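ARO (armadillo repeats only protein) (Plasmodium falciparum Santa Lucia, PDB 5EWP) probably serves as an armadillo-repeat protein-binding scaffold in the translocation of rhoptries and their attachment to the apical pole of the parasite. Local coordinates at residues A[24-36]-A[78-91]. Numbering follows the deposited sequence.
Sequences DENDVQEFVNLCS and YKDAIREANGIAVF
V28, V32 and C35 pack against I82, A85 and V90 in a mainly apolar helix-to-helix contact near the N-terminal end of the armadillo solenoid. Helix 28-34 crosses helix 78-84 at -50°, their axes 9.4 Å apart, while V32 and C35 reach past the turn at A85-G87 to helix 87-91. V28 divides its branches: CG1 meets I82 CG1 at 3.8 Å and CG2 lies obliquely beside the Y78 ring, 3.9 Å from CD1. One turn on, V32 packs on the turn at A85-G87. Its CG1, anti to the backbone N, meets A85 O at 3.3 Å and V90 CG2 at 3.7 Å, while CG2 touches A85 CB and G87 CA. C35 CB fits tightly against V90 CG1 at 3.5 Å, and its SG sits obliquely by the F91 ring, 5.3 Å from the centroid. Beside this, Q29, bent at chi2 (64°), lays its amide along A85: NE2 donates to A85 O over 3.1 Å with an N-H...O angle of 148°. N86, with positive phi, ends helix 78-84 in a Schellman motif (G87 N to I82 O, N86 N to R83 O); I82 O also accepts from A85 N, on the opposite face of its plane. L66 of helix 58-70 backs V32 and F91. V28, V32 and A85 thus carry the largest shares of an apolar contact, and the one hydrogen bond across it, from Q29, ties helix 28-34 to a carbonyl at the turn that ends helix 78-84.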
loop_
_atom_site.group_PDB
_atom_site.type_symbol
_atom_site.label_atom_id
_atom_site.label_comp_id
_atom_site.label_asym_id
_atom_site.label_seq_id
_atom_site.Cartn_x
_atom_site.Cartn_y
_atom_site.Cartn_z
ATOM N N ASP A 24 -22.167 14.506 3.881
ATOM C CA ASP A 24 -22.583 15.845 3.458
ATOM C C ASP A 24 -21.563 16.917 3.835
ATOM O O ASP A 24 -21.431 17.916 3.136
ATOM C CB ASP A 24 -23.944 16.215 4.060
ATOM C CG ASP A 24 -25.063 15.312 3.586
ATOM O OD1 ASP A 24 -24.962 14.751 2.469
ATOM O OD2 ASP A 24 -26.053 15.167 4.337
ATOM N N GLU A 25 -20.841 16.714 4.935
ATOM C CA GLU A 25 -19.981 17.768 5.469
ATOM C C GLU A 25 -18.470 17.507 5.388
ATOM O O GLU A 25 -17.689 18.280 5.951
ATOM C CB GLU A 25 -20.358 18.033 6.931
ATOM C CG GLU A 25 -21.822 18.430 7.124
ATOM C CD GLU A 25 -22.245 18.498 8.584
ATOM O OE1 GLU A 25 -21.415 18.224 9.476
ATOM O OE2 GLU A 25 -23.419 18.832 8.842
ATOM N N ASN A 26 -18.056 16.463 4.670
ATOM C CA ASN A 26 -16.652 16.023 4.668
ATOM C C ASN A 26 -16.044 15.997 6.060
ATOM O O ASN A 26 -14.914 16.453 6.273
ATOM C CB ASN A 26 -15.797 16.918 3.768
ATOM C CG ASN A 26 -16.171 16.810 2.310
ATOM O OD1 ASN A 26 -16.318 15.714 1.775
ATOM N ND2 ASN A 26 -16.335 17.953 1.654
ATOM N N ASP A 27 -16.796 15.453 7.008
ATOM C CA ASP A 27 -16.372 15.413 8.398
ATOM C C ASP A 27 -15.344 14.302 8.609
ATOM O O ASP A 27 -15.699 13.135 8.856
ATOM C CB ASP A 27 -17.583 15.208 9.309
ATOM C CG ASP A 27 -17.280 15.495 10.765
ATOM O OD1 ASP A 27 -16.103 15.430 11.174
ATOM O OD2 ASP A 27 -18.237 15.750 11.524
ATOM N N VAL A 28 -14.073 14.672 8.499
ATOM C CA VAL A 28 -12.973 13.723 8.615
ATOM C C VAL A 28 -12.967 13.004 9.961
ATOM O O VAL A 28 -12.888 11.777 10.001
ATOM C CB VAL A 28 -11.608 14.425 8.388
ATOM C CG1 VAL A 28 -10.464 13.503 8.772
ATOM C CG2 VAL A 28 -11.484 14.847 6.943
ATOM N N GLN A 29 -13.055 13.747 11.062
ATOM C CA GLN A 29 -12.989 13.126 12.384
ATOM C C GLN A 29 -14.130 12.142 12.608
ATOM O O GLN A 29 -13.943 11.080 13.219
ATOM C CB GLN A 29 -13.008 14.175 13.496
ATOM C CG GLN A 29 -12.811 13.579 14.889
ATOM C CD GLN A 29 -11.445 12.939 15.063
ATOM O OE1 GLN A 29 -10.434 13.633 15.204
ATOM N NE2 GLN A 29 -11.403 11.618 15.049
ATOM N N GLU A 30 -15.313 12.492 12.124
ATOM C CA GLU A 30 -16.457 11.594 12.318
ATOM C C GLU A 30 -16.292 10.308 11.496
ATOM O O GLU A 30 -16.584 9.210 11.979
ATOM C CB GLU A 30 -17.758 12.304 11.951
ATOM C CG GLU A 30 -19.013 11.546 12.287
ATOM C CD GLU A 30 -19.223 11.318 13.773
ATOM O OE1 GLU A 30 -18.549 11.963 14.603
ATOM O OE2 GLU A 30 -20.101 10.502 14.109
ATOM N N PHE A 31 -15.802 10.441 10.267
ATOM C CA PHE A 31 -15.480 9.257 9.463
ATOM C C PHE A 31 -14.470 8.360 10.189
ATOM O O PHE A 31 -14.628 7.155 10.221
ATOM C CB PHE A 31 -14.930 9.654 8.087
ATOM C CG PHE A 31 -15.995 10.000 7.065
ATOM C CD1 PHE A 31 -17.131 9.216 6.927
ATOM C CD2 PHE A 31 -15.848 11.108 6.238
ATOM C CE1 PHE A 31 -18.099 9.529 5.981
ATOM C CE2 PHE A 31 -16.814 11.434 5.296
ATOM C CZ PHE A 31 -17.942 10.636 5.164
ATOM N N VAL A 32 -13.416 8.938 10.767
ATOM C CA VAL A 32 -12.469 8.117 11.512
ATOM C C VAL A 32 -13.142 7.392 12.690
ATOM O O VAL A 32 -12.919 6.198 12.901
ATOM C CB VAL A 32 -11.276 8.974 11.998
ATOM C CG1 VAL A 32 -10.361 8.170 12.911
ATOM C CG2 VAL A 32 -10.499 9.439 10.789
ATOM N N ASN A 33 -13.987 8.106 13.435
ATOM C CA ASN A 33 -14.711 7.510 14.553
ATOM C C ASN A 33 -15.639 6.409 14.095
ATOM O O ASN A 33 -15.885 5.444 14.827
ATOM C CB ASN A 33 -15.524 8.566 15.307
ATOM C CG ASN A 33 -14.655 9.607 15.963
ATOM O OD1 ASN A 33 -13.499 9.343 16.284
ATOM N ND2 ASN A 33 -15.209 10.795 16.174
ATOM N N LEU A 34 -16.165 6.570 12.882
ATOM C CA LEU A 34 -17.129 5.613 12.318
ATOM C C LEU A 34 -16.471 4.354 11.739
ATOM O O LEU A 34 -17.152 3.371 11.458
ATOM C CB LEU A 34 -17.960 6.309 11.244
ATOM C CG LEU A 34 -19.074 7.225 11.742
ATOM C CD1 LEU A 34 -19.659 7.942 10.560
ATOM C CD2 LEU A 34 -20.151 6.401 12.471
ATOM N N CYS A 35 -15.149 4.372 11.565
ATOM C CA CYS A 35 -14.483 3.198 11.004
ATOM C C CYS A 35 -14.712 1.939 11.844
ATOM O O CYS A 35 -14.689 0.824 11.319
ATOM C CB CYS A 35 -12.983 3.442 10.848
ATOM S SG CYS A 35 -12.540 4.500 9.467
ATOM N N SER A 36 -14.949 2.108 13.143
ATOM C CA SER A 36 -15.186 0.953 14.009
ATOM C C SER A 36 -16.623 0.408 13.900
ATOM O O SER A 36 -16.926 -0.657 14.433
ATOM C CB SER A 36 -14.874 1.309 15.469
ATOM O OG SER A 36 -15.705 2.359 15.930
ATOM N N TYR A 78 -6.296 17.166 3.083
ATOM C CA TYR A 78 -7.014 16.064 3.710
ATOM C C TYR A 78 -6.051 15.043 4.329
ATOM O O TYR A 78 -6.360 14.428 5.359
ATOM C CB TYR A 78 -7.949 15.391 2.705
ATOM C CG TYR A 78 -9.261 16.141 2.523
ATOM C CD1 TYR A 78 -10.099 16.381 3.606
ATOM C CD2 TYR A 78 -9.660 16.594 1.275
ATOM C CE1 TYR A 78 -11.296 17.062 3.449
ATOM C CE2 TYR A 78 -10.860 17.278 1.105
ATOM C CZ TYR A 78 -11.670 17.505 2.199
ATOM O OH TYR A 78 -12.863 18.171 2.042
ATOM N N LYS A 79 -4.885 14.868 3.711
ATOM C CA LYS A 79 -3.923 13.883 4.205
ATOM C C LYS A 79 -3.435 14.219 5.600
ATOM O O LYS A 79 -3.182 13.323 6.408
ATOM C CB LYS A 79 -2.734 13.753 3.241
ATOM C CG LYS A 79 -3.128 13.117 1.906
ATOM C CD LYS A 79 -1.922 12.983 0.985
ATOM C CE LYS A 79 -2.363 12.435 -0.362
ATOM N NZ LYS A 79 -1.200 12.079 -1.206
ATOM N N ASP A 80 -3.289 15.511 5.888
ATOM C CA ASP A 80 -2.912 15.939 7.225
ATOM C C ASP A 80 -4.082 15.847 8.196
ATOM O O ASP A 80 -3.900 15.430 9.334
ATOM C CB ASP A 80 -2.375 17.380 7.222
ATOM C CG ASP A 80 -1.027 17.506 6.532
ATOM O OD1 ASP A 80 -0.135 16.656 6.766
ATOM O OD2 ASP A 80 -0.855 18.470 5.758
ATOM N N ALA A 81 -5.271 16.257 7.756
ATOM C CA ALA A 81 -6.455 16.213 8.615
ATOM C C ALA A 81 -6.726 14.784 9.088
ATOM O O ALA A 81 -7.115 14.546 10.239
ATOM C CB ALA A 81 -7.669 16.778 7.887
ATOM N N ILE A 82 -6.525 13.829 8.185
ATOM C CA ILE A 82 -6.768 12.435 8.518
ATOM C C ILE A 82 -5.758 11.944 9.553
ATOM O O ILE A 82 -6.119 11.295 10.517
ATOM C CB ILE A 82 -6.736 11.573 7.255
ATOM C CG1 ILE A 82 -7.961 11.922 6.399
ATOM C CG2 ILE A 82 -6.735 10.062 7.613
ATOM C CD1 ILE A 82 -7.951 11.360 4.979
ATOM N N ARG A 83 -4.492 12.308 9.401
ATOM C CA ARG A 83 -3.513 11.925 10.416
ATOM C C ARG A 83 -3.887 12.512 11.779
ATOM O O ARG A 83 -3.861 11.823 12.789
ATOM C CB ARG A 83 -2.104 12.400 10.028
ATOM C CG ARG A 83 -1.043 12.041 11.079
ATOM C CD ARG A 83 0.315 12.639 10.721
ATOM N NE ARG A 83 0.304 14.097 10.825
ATOM C CZ ARG A 83 0.306 14.941 9.796
ATOM N NH1 ARG A 83 0.309 14.493 8.547
ATOM N NH2 ARG A 83 0.291 16.256 10.026
ATOM N N GLU A 84 -4.247 13.790 11.783
ATOM C CA GLU A 84 -4.515 14.510 13.028
ATOM C C GLU A 84 -5.780 14.014 13.716
ATOM O O GLU A 84 -5.971 14.219 14.907
ATOM C CB GLU A 84 -4.601 16.003 12.741
ATOM C CG GLU A 84 -3.224 16.612 12.463
ATOM C CD GLU A 84 -3.308 17.976 11.806
ATOM O OE1 GLU A 84 -4.435 18.417 11.486
ATOM O OE2 GLU A 84 -2.247 18.614 11.621
ATOM N N ALA A 85 -6.612 13.314 12.955
ATOM C CA ALA A 85 -7.853 12.752 13.468
ATOM C C ALA A 85 -7.629 11.330 13.989
ATOM O O ALA A 85 -8.583 10.611 14.298
ATOM C CB ALA A 85 -8.925 12.768 12.363
ATOM N N ASN A 86 -6.357 10.941 14.070
ATOM C CA ASN A 86 -5.936 9.599 14.490
ATOM C C ASN A 86 -6.314 8.519 13.466
ATOM O O ASN A 86 -6.433 7.335 13.799
ATOM C CB ASN A 86 -6.519 9.247 15.867
ATOM C CG ASN A 86 -5.783 8.107 16.534
ATOM O OD1 ASN A 86 -4.552 8.047 16.497
ATOM N ND2 ASN A 86 -6.532 7.175 17.115
ATOM N N GLY A 87 -6.470 8.915 12.210
ATOM C CA GLY A 87 -6.825 7.952 11.176
ATOM C C GLY A 87 -5.827 6.813 10.974
ATOM O O GLY A 87 -6.214 5.686 10.692
ATOM N N ILE A 88 -4.532 7.080 11.108
ATOM C CA ILE A 88 -3.572 6.048 10.731
ATOM C C ILE A 88 -3.635 4.855 11.687
ATOM O O ILE A 88 -3.627 3.706 11.244
ATOM C CB ILE A 88 -2.129 6.633 10.642
ATOM C CG1 ILE A 88 -2.036 7.532 9.405
ATOM C CG2 ILE A 88 -1.092 5.510 10.553
ATOM C CD1 ILE A 88 -0.732 8.350 9.300
ATOM N N ALA A 89 -3.731 5.116 12.995
ATOM C CA ALA A 89 -3.873 4.021 13.967
ATOM C C ALA A 89 -5.164 3.232 13.720
ATOM O O ALA A 89 -5.191 2.012 13.816
ATOM C CB ALA A 89 -3.856 4.563 15.393
ATOM N N VAL A 90 -6.213 3.957 13.369
ATOM C CA VAL A 90 -7.506 3.346 13.088
ATOM C C VAL A 90 -7.431 2.433 11.854
ATOM O O VAL A 90 -7.958 1.322 11.869
ATOM C CB VAL A 90 -8.577 4.425 12.920
ATOM C CG1 VAL A 90 -9.860 3.839 12.346
ATOM C CG2 VAL A 90 -8.859 5.097 14.270
ATOM N N PHE A 91 -6.751 2.873 10.796
ATOM C CA PHE A 91 -6.577 2.024 9.615
ATOM C C PHE A 91 -5.716 0.796 9.925
ATOM O O PHE A 91 -5.970 -0.293 9.420
ATOM C CB PHE A 91 -5.950 2.806 8.451
ATOM C CG PHE A 91 -6.845 3.875 7.895
ATOM C CD1 PHE A 91 -8.177 3.599 7.615
ATOM C CD2 PHE A 91 -6.356 5.149 7.646
ATOM C CE1 PHE A 91 -9.008 4.585 7.099
ATOM C CE2 PHE A 91 -7.189 6.138 7.134
ATOM C CZ PHE A 91 -8.510 5.853 6.865
#